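Local coordinates for packaging enzyme P4 (Pseudomonas phage phi6, PDB 4BLO), which hydrolyses nucleoside triphosphates and probably uses that energy, as a hexameric RecA-like helicase, to package RNA into the viral capsid, at residues S23-Q28 and F220-C225; I15-L20 and V40-I45; I64-L69 and V162-L167. One frame throughout, in Å; residues are numbered along the deposited sequence.

Contact 1 (S23-Q28 and F220-C225); sequences SPVSLQ and FTQYDC
Q222 and Y223 reach from the end of helix 208-222 to S23 and V25, just past the end of helix 7-22. Q222 leads with its CB pointing toward the other segment. Q222 CG lies 3.9 Å from S23 OG. The chain stays extended beyond CG (chi2 158°), so that each atom in turn comes nearer to the serine hydroxyl. Q222 CD is 3.7 Å from S23 OG. At the tip, Q222 OE1 takes a weak hydrogen bond of 3.3 Å from S23 OG. The same Q222 OE1 meets a methyl group, V25 CG1, also at 3.3 Å. The side chains of Q222 and V25 lie alongside each other and point contrary ways.

Helix 208-222 leads into strand 226-231 of the RecA-like P-loop NTPase core, and Y223 lies in the turn between them. That strand lies beside strand 120-126, which runs into the ADP-binding loop. In the same turn, the carboxylate of D224 has salt bridges to R12 and R105. On the other side of the contact, V25 pairs through its backbone with I36, next to the hairpin of strands 26-27 and 34-35.

Y223 brings its hydroxyl to the same spot. CG stands anti to its own carbonyl carbon (chi1 -60°), and the ring reaches across until Y223 OH lies 3.4 Å from S23 O, to which it donates a weak hydrogen bond. V25 CG2 comes up at the ring edge, near the ring plane, 3.3 Å from Y223 OH. L19, L20 and I175 also pack on Y223, and L219 packs on V25.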
# COMPACT_ATOMS: atom_id res chain seq x y z
N SER L 23 -15.10 -29.65 21.20
CA SER L 23 -13.97 -28.98 20.58
C SER L 23 -14.08 -27.43 20.62
O SER L 23 -15.01 -26.86 20.02
CB SER L 23 -13.80 -29.45 19.13
OG SER L 23 -14.94 -29.16 18.34
N PRO L 24 -13.11 -26.76 21.29
CA PRO L 24 -13.08 -25.29 21.26
C PRO L 24 -12.50 -24.82 19.92
O PRO L 24 -11.43 -25.28 19.52
CB PRO L 24 -12.20 -24.91 22.45
CG PRO L 24 -11.39 -26.12 22.76
CD PRO L 24 -11.94 -27.30 22.01
N VAL L 25 -13.22 -23.93 19.20
CA VAL L 25 -12.76 -23.46 17.89
C VAL L 25 -12.57 -21.96 17.86
O VAL L 25 -13.13 -21.22 18.67
CB VAL L 25 -13.67 -23.90 16.71
CG1 VAL L 25 -13.58 -25.40 16.47
CG2 VAL L 25 -15.12 -23.46 16.89
N SER L 26 -11.78 -21.53 16.88
CA SER L 26 -11.47 -20.14 16.58
C SER L 26 -11.46 -19.92 15.07
O SER L 26 -11.69 -20.86 14.30
CB SER L 26 -10.13 -19.73 17.18
OG SER L 26 -10.17 -19.77 18.60
N LEU L 27 -11.23 -18.68 14.64
CA LEU L 27 -11.13 -18.31 13.24
C LEU L 27 -10.17 -17.16 13.11
O LEU L 27 -9.99 -16.40 14.06
CB LEU L 27 -12.50 -17.98 12.63
CG LEU L 27 -12.58 -18.14 11.11
CD1 LEU L 27 -12.80 -19.59 10.72
CD2 LEU L 27 -13.65 -17.27 10.53
N GLN L 28 -9.42 -17.08 12.03
CA GLN L 28 -8.45 -16.04 11.77
C GLN L 28 -8.47 -15.69 10.29
O GLN L 28 -8.64 -16.58 9.45
CB GLN L 28 -7.05 -16.47 12.21
CG GLN L 28 -6.06 -15.31 12.34
CD GLN L 28 -4.62 -15.75 12.26
OE1 GLN L 28 -4.29 -16.86 11.85
NE2 GLN L 28 -3.72 -14.87 12.64
N PHE L 220 -17.35 -27.07 9.44
CA PHE L 220 -18.54 -27.85 9.11
C PHE L 220 -18.28 -29.35 9.21
O PHE L 220 -19.19 -30.08 9.59
CB PHE L 220 -19.07 -27.49 7.71
CG PHE L 220 -19.54 -26.07 7.56
CD1 PHE L 220 -20.12 -25.39 8.62
CD2 PHE L 220 -19.45 -25.42 6.33
CE1 PHE L 220 -20.57 -24.07 8.47
CE2 PHE L 220 -19.91 -24.11 6.18
CZ PHE L 220 -20.47 -23.44 7.25
N THR L 221 -17.04 -29.81 8.89
CA THR L 221 -16.66 -31.23 8.98
C THR L 221 -16.71 -31.69 10.44
O THR L 221 -17.21 -32.78 10.73
CB THR L 221 -15.28 -31.47 8.36
OG1 THR L 221 -15.23 -30.89 7.05
CG2 THR L 221 -14.91 -32.95 8.30
N GLN L 222 -16.24 -30.83 11.36
CA GLN L 222 -16.22 -31.09 12.80
C GLN L 222 -17.64 -31.13 13.41
O GLN L 222 -17.85 -31.86 14.38
CB GLN L 222 -15.40 -30.00 13.49
CG GLN L 222 -14.61 -30.54 14.66
CD GLN L 222 -13.44 -29.64 14.97
OE1 GLN L 222 -13.62 -28.51 15.43
NE2 GLN L 222 -12.22 -30.14 14.73
N TYR L 223 -18.60 -30.34 12.85
CA TYR L 223 -19.97 -30.25 13.36
C TYR L 223 -21.00 -30.99 12.46
O TYR L 223 -22.21 -30.77 12.60
CB TYR L 223 -20.36 -28.78 13.57
CG TYR L 223 -19.46 -28.07 14.57
CD1 TYR L 223 -19.24 -28.60 15.83
CD2 TYR L 223 -18.84 -26.88 14.25
CE1 TYR L 223 -18.40 -27.97 16.74
CE2 TYR L 223 -18.00 -26.23 15.15
CZ TYR L 223 -17.80 -26.77 16.41
OH TYR L 223 -16.98 -26.12 17.31
N ASP L 224 -20.52 -31.92 11.60
CA ASP L 224 -21.28 -32.79 10.70
C ASP L 224 -22.27 -32.04 9.79
O ASP L 224 -23.35 -32.56 9.48
CB ASP L 224 -22.02 -33.89 11.49
CG ASP L 224 -21.19 -34.73 12.43
OD1 ASP L 224 -19.98 -34.96 12.12
OD2 ASP L 224 -21.75 -35.23 13.43
N CYS L 225 -21.88 -30.83 9.34
CA CYS L 225 -22.68 -29.97 8.46
C CYS L 225 -22.33 -30.21 6.99
O CYS L 225 -21.16 -30.45 6.66
CB CYS L 225 -22.49 -28.49 8.80
SG CYS L 225 -22.83 -28.05 10.52

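Contact 2 (I15-L20 and V40-I45); sequences IAADLL and VIKTYI
The backbones that bring L20 against K42 are two helical segments running almost antiparallel, at 172°, with axes 10.2 Å apart at closest approach. A17 and K42 have the nearest CA atoms, 6.2 Å apart. L20 takes the central place. Its CG stands beside its own backbone N (chi1 -72°), and both methyls meet the other helix. L20 CD1 rests on the aliphatic part of K42, 3.7 Å from K42 CG. L20 CD1 is also 4.0 Å from I41 CG2, and it touches I45 CD1 as well. L20 CD2 meets I41 CD1 at 3.9 Å, and the two side chains come together at a slant. No hydrogen bond crosses this apolar seam between the two segments.

The segments belong to helices 7-22 and 38-54, an antiparallel pair joined through the small hairpin of strands 26-27 and 34-35. The pair lies at the side of the RecA-like core, where L20 also touches I175 of helix 167-179.

K42 lies alongside L20 and points the contrary way. Its chain bends at chi3, and K42 CD comes to 4.1 Å from A17 CB. The amine then leaves the seam for a salt bridge with D21, on the same helix as L20. A16 closes the other end of the seam: A16 CB faces I45 CD1 at 4.3 Å.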
# COMPACT_ATOMS: atom_id res chain seq x y z
N ILE L 15 -26.51 -34.56 20.36
CA ILE L 15 -25.30 -34.84 19.56
C ILE L 15 -24.62 -33.52 19.14
O ILE L 15 -23.41 -33.38 19.28
CB ILE L 15 -25.68 -35.72 18.33
CG1 ILE L 15 -26.00 -37.15 18.80
CG2 ILE L 15 -24.61 -35.67 17.22
CD1 ILE L 15 -26.42 -38.12 17.74
N ALA L 16 -25.42 -32.56 18.65
CA ALA L 16 -24.97 -31.25 18.21
C ALA L 16 -24.34 -30.47 19.36
O ALA L 16 -23.25 -29.92 19.19
CB ALA L 16 -26.13 -30.47 17.60
N ALA L 17 -25.00 -30.49 20.55
CA ALA L 17 -24.54 -29.79 21.76
C ALA L 17 -23.21 -30.35 22.21
O ALA L 17 -22.34 -29.58 22.62
CB ALA L 17 -25.56 -29.90 22.87
N ASP L 18 -23.05 -31.67 22.11
CA ASP L 18 -21.81 -32.35 22.49
C ASP L 18 -20.70 -31.97 21.54
O ASP L 18 -19.65 -31.57 22.02
CB ASP L 18 -22.00 -33.86 22.54
CG ASP L 18 -22.82 -34.28 23.73
OD1 ASP L 18 -22.29 -34.22 24.86
OD2 ASP L 18 -24.00 -34.67 23.54
N LEU L 19 -20.96 -32.05 20.20
CA LEU L 19 -19.98 -31.70 19.17
C LEU L 19 -19.42 -30.30 19.40
O LEU L 19 -18.20 -30.10 19.28
CB LEU L 19 -20.59 -31.79 17.77
CG LEU L 19 -20.85 -33.18 17.18
CD1 LEU L 19 -21.90 -33.11 16.09
CD2 LEU L 19 -19.57 -33.82 16.64
N LEU L 20 -20.30 -29.35 19.76
CA LEU L 20 -19.94 -27.96 20.01
C LEU L 20 -19.09 -27.79 21.27
O LEU L 20 -18.09 -27.06 21.24
CB LEU L 20 -21.22 -27.09 20.08
CG LEU L 20 -21.96 -26.84 18.77
CD1 LEU L 20 -23.39 -26.46 19.01
CD2 LEU L 20 -21.28 -25.76 17.93
N VAL L 40 -23.86 -19.59 21.96
CA VAL L 40 -24.78 -18.84 21.09
C VAL L 40 -25.46 -19.81 20.08
O VAL L 40 -26.68 -19.73 19.92
CB VAL L 40 -24.04 -17.67 20.38
CG1 VAL L 40 -24.98 -16.84 19.51
CG2 VAL L 40 -23.34 -16.77 21.40
N ILE L 41 -24.67 -20.73 19.46
CA ILE L 41 -25.17 -21.72 18.48
C ILE L 41 -26.16 -22.67 19.18
O ILE L 41 -27.24 -22.92 18.64
CB ILE L 41 -24.02 -22.48 17.75
CG1 ILE L 41 -23.02 -21.50 17.09
CG2 ILE L 41 -24.57 -23.44 16.71
CD1 ILE L 41 -21.60 -21.94 17.12
N LYS L 42 -25.80 -23.14 20.40
CA LYS L 42 -26.65 -24.02 21.21
C LYS L 42 -27.99 -23.32 21.53
O LYS L 42 -29.05 -23.92 21.36
CB LYS L 42 -25.95 -24.44 22.51
CG LYS L 42 -24.74 -25.36 22.33
CD LYS L 42 -24.33 -26.06 23.64
CE LYS L 42 -23.70 -25.15 24.67
NZ LYS L 42 -23.33 -25.89 25.90
N THR L 43 -27.91 -22.04 21.95
CA THR L 43 -29.05 -21.19 22.30
C THR L 43 -29.97 -21.04 21.08
O THR L 43 -31.19 -21.10 21.23
CB THR L 43 -28.56 -19.83 22.83
OG1 THR L 43 -27.54 -20.05 23.82
CG2 THR L 43 -29.68 -19.01 23.44
N TYR L 44 -29.37 -20.87 19.88
CA TYR L 44 -30.11 -20.75 18.62
C TYR L 44 -30.87 -22.05 18.33
O TYR L 44 -32.06 -21.97 18.03
CB TYR L 44 -29.16 -20.41 17.46
CG TYR L 44 -29.84 -20.32 16.10
CD1 TYR L 44 -30.60 -19.21 15.75
CD2 TYR L 44 -29.67 -21.33 15.15
CE1 TYR L 44 -31.22 -19.13 14.51
CE2 TYR L 44 -30.28 -21.25 13.90
CZ TYR L 44 -31.06 -20.15 13.58
OH TYR L 44 -31.67 -20.06 12.35
N ILE L 45 -30.20 -23.23 18.45
CA ILE L 45 -30.81 -24.55 18.22
C ILE L 45 -32.05 -24.71 19.13
O ILE L 45 -33.13 -25.04 18.62
CB ILE L 45 -29.78 -25.71 18.41
CG1 ILE L 45 -28.70 -25.67 17.30
CG2 ILE L 45 -30.48 -27.08 18.44
CD1 ILE L 45 -27.39 -26.38 17.64

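Contact 3 (I64-L69 and V162-L167); sequences IRPSVL and VHISTL
R65 meets both V162 and H163, and these three residues bury more surface here than the others. R65 sits at the N-cap of the short helix 66-69. R65 CA lies 3.7 Å from V162 CG2, and R65 CB touches the same methyl. V162 puts CG2 there by holding it anti to its own backbone N. V162 belongs to strand 161-163, an outermost strand of the main sheet within this chain, and pairs with strand 144-147 of the RecA-like core.

Farther along R65 the chain bends at chi2 and chi3 (chi3 -67°). This brings the edge of the guanidinium to the H163 carbonyl. H163 O lies in the guanidinium plane, 3.6 Å from R65 NE. R65 NH2 comes to 3.6 Å from H163 CB. The guanidinium and imidazole planes are strongly inclined, 61° apart. The ring leads away from the contact, and its NE2 is hydrogen-bonded to D156. G102 of a second subunit packs on both R65 and H163, so this corner is also part of the subunit interface. Beside it, P66 CD touches I164 CG2 at 4.2 Å.

The contact therefore rests on apolar touching and one long polar approach. The arginine charge may be eased by the carbonyl oxygen. R65 may weigh against a charged H163 and D156 in favour of one, so that charge is left open.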
# COMPACT_ATOMS: atom_id res chain seq x y z
N ILE L 64 -37.03 -17.91 11.76
CA ILE L 64 -35.82 -18.54 12.33
C ILE L 64 -34.56 -17.68 12.11
O ILE L 64 -33.46 -18.19 12.30
CB ILE L 64 -35.61 -20.00 11.85
CG1 ILE L 64 -35.47 -20.10 10.30
CG2 ILE L 64 -36.72 -20.89 12.39
CD1 ILE L 64 -34.77 -21.32 9.80
N ARG L 65 -34.70 -16.39 11.74
CA ARG L 65 -33.51 -15.54 11.57
C ARG L 65 -32.93 -15.22 12.98
O ARG L 65 -33.71 -15.05 13.93
CB ARG L 65 -33.81 -14.30 10.70
CG ARG L 65 -34.55 -13.17 11.38
CD ARG L 65 -35.64 -12.60 10.50
NE ARG L 65 -35.15 -11.91 9.32
CZ ARG L 65 -35.84 -10.98 8.67
NH1 ARG L 65 -37.05 -10.63 9.09
NH2 ARG L 65 -35.32 -10.38 7.60
N PRO L 66 -31.58 -15.26 13.16
CA PRO L 66 -31.01 -15.09 14.52
C PRO L 66 -31.34 -13.78 15.21
O PRO L 66 -31.50 -13.78 16.43
CB PRO L 66 -29.50 -15.19 14.29
CG PRO L 66 -29.36 -15.93 13.02
CD PRO L 66 -30.52 -15.53 12.17
N SER L 67 -31.46 -12.67 14.43
CA SER L 67 -31.78 -11.32 14.94
C SER L 67 -33.14 -11.27 15.67
O SER L 67 -33.33 -10.44 16.55
CB SER L 67 -31.77 -10.31 13.80
OG SER L 67 -32.72 -10.62 12.80
N VAL L 68 -34.05 -12.19 15.30
CA VAL L 68 -35.40 -12.32 15.85
C VAL L 68 -35.40 -13.27 17.06
O VAL L 68 -36.05 -12.97 18.07
CB VAL L 68 -36.37 -12.77 14.71
CG1 VAL L 68 -37.53 -13.61 15.23
CG2 VAL L 68 -36.88 -11.56 13.92
N LEU L 69 -34.66 -14.41 16.96
CA LEU L 69 -34.62 -15.45 18.01
C LEU L 69 -33.65 -15.15 19.16
O LEU L 69 -33.95 -15.55 20.29
CB LEU L 69 -34.29 -16.82 17.41
CG LEU L 69 -35.25 -17.39 16.36
CD1 LEU L 69 -34.73 -18.67 15.80
CD2 LEU L 69 -36.64 -17.65 16.93
N VAL L 162 -33.85 -17.21 4.65
CA VAL L 162 -33.53 -16.61 5.94
C VAL L 162 -32.52 -15.47 5.67
O VAL L 162 -31.40 -15.71 5.21
CB VAL L 162 -33.07 -17.64 7.03
CG1 VAL L 162 -32.10 -18.67 6.47
CG2 VAL L 162 -32.51 -16.96 8.27
N HIS L 163 -32.98 -14.23 5.87
CA HIS L 163 -32.21 -13.03 5.59
C HIS L 163 -31.36 -12.62 6.77
O HIS L 163 -31.88 -12.25 7.83
CB HIS L 163 -33.11 -11.88 5.13
CG HIS L 163 -33.84 -12.20 3.86
ND1 HIS L 163 -35.15 -12.69 3.88
CD2 HIS L 163 -33.41 -12.15 2.58
CE1 HIS L 163 -35.47 -12.89 2.61
NE2 HIS L 163 -34.46 -12.58 1.79
N ILE L 164 -30.03 -12.70 6.58
CA ILE L 164 -29.03 -12.31 7.57
C ILE L 164 -28.33 -10.99 7.12
O ILE L 164 -28.53 -10.52 5.99
CB ILE L 164 -28.01 -13.45 7.85
CG1 ILE L 164 -27.17 -13.79 6.60
CG2 ILE L 164 -28.71 -14.70 8.42
CD1 ILE L 164 -25.80 -14.14 6.89
N SER L 165 -27.52 -10.41 8.02
CA SER L 165 -26.78 -9.17 7.82
C SER L 165 -25.29 -9.32 8.17
O SER L 165 -24.49 -8.65 7.54
CB SER L 165 -27.38 -8.05 8.66
OG SER L 165 -27.20 -8.23 10.06
N THR L 166 -24.93 -10.18 9.17
CA THR L 166 -23.54 -10.36 9.64
C THR L 166 -22.98 -11.76 9.36
O THR L 166 -23.73 -12.71 9.13
CB THR L 166 -23.39 -10.02 11.15
OG1 THR L 166 -23.77 -11.12 11.99
CG2 THR L 166 -24.12 -8.75 11.57
N LEU L 167 -21.63 -11.89 9.45
CA LEU L 167 -20.90 -13.16 9.29
C LEU L 167 -21.23 -14.09 10.47
O LEU L 167 -21.35 -15.30 10.28
CB LEU L 167 -19.38 -12.92 9.19
CG LEU L 167 -18.47 -14.17 9.16
CD1 LEU L 167 -18.71 -15.03 7.92
CD2 LEU L 167 -17.01 -13.80 9.28

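Contacts 1 and 2 have centres about 12 Å apart and touch where Q222 O lies 3.4 Å from L19 CD2. Their segments alternate along the chain. Contact 3 lies about 17 Å from contact 2 and about 20 Å from contact 1, centre to centre. It follows contact 2 in the chain and is nested inside the loop closed by contact 1. Y44 of helix 38-54 joins contacts 2 and 3 by a probable hydrogen bond from OH to I64 O. Contact 2 pairs the two N-terminal helices. Contacts 1 and 3 join the chain next to them to the RecA-like core, at helix 208-222 and strand 161-163. Both reach the second subunit, and contact 1 a third.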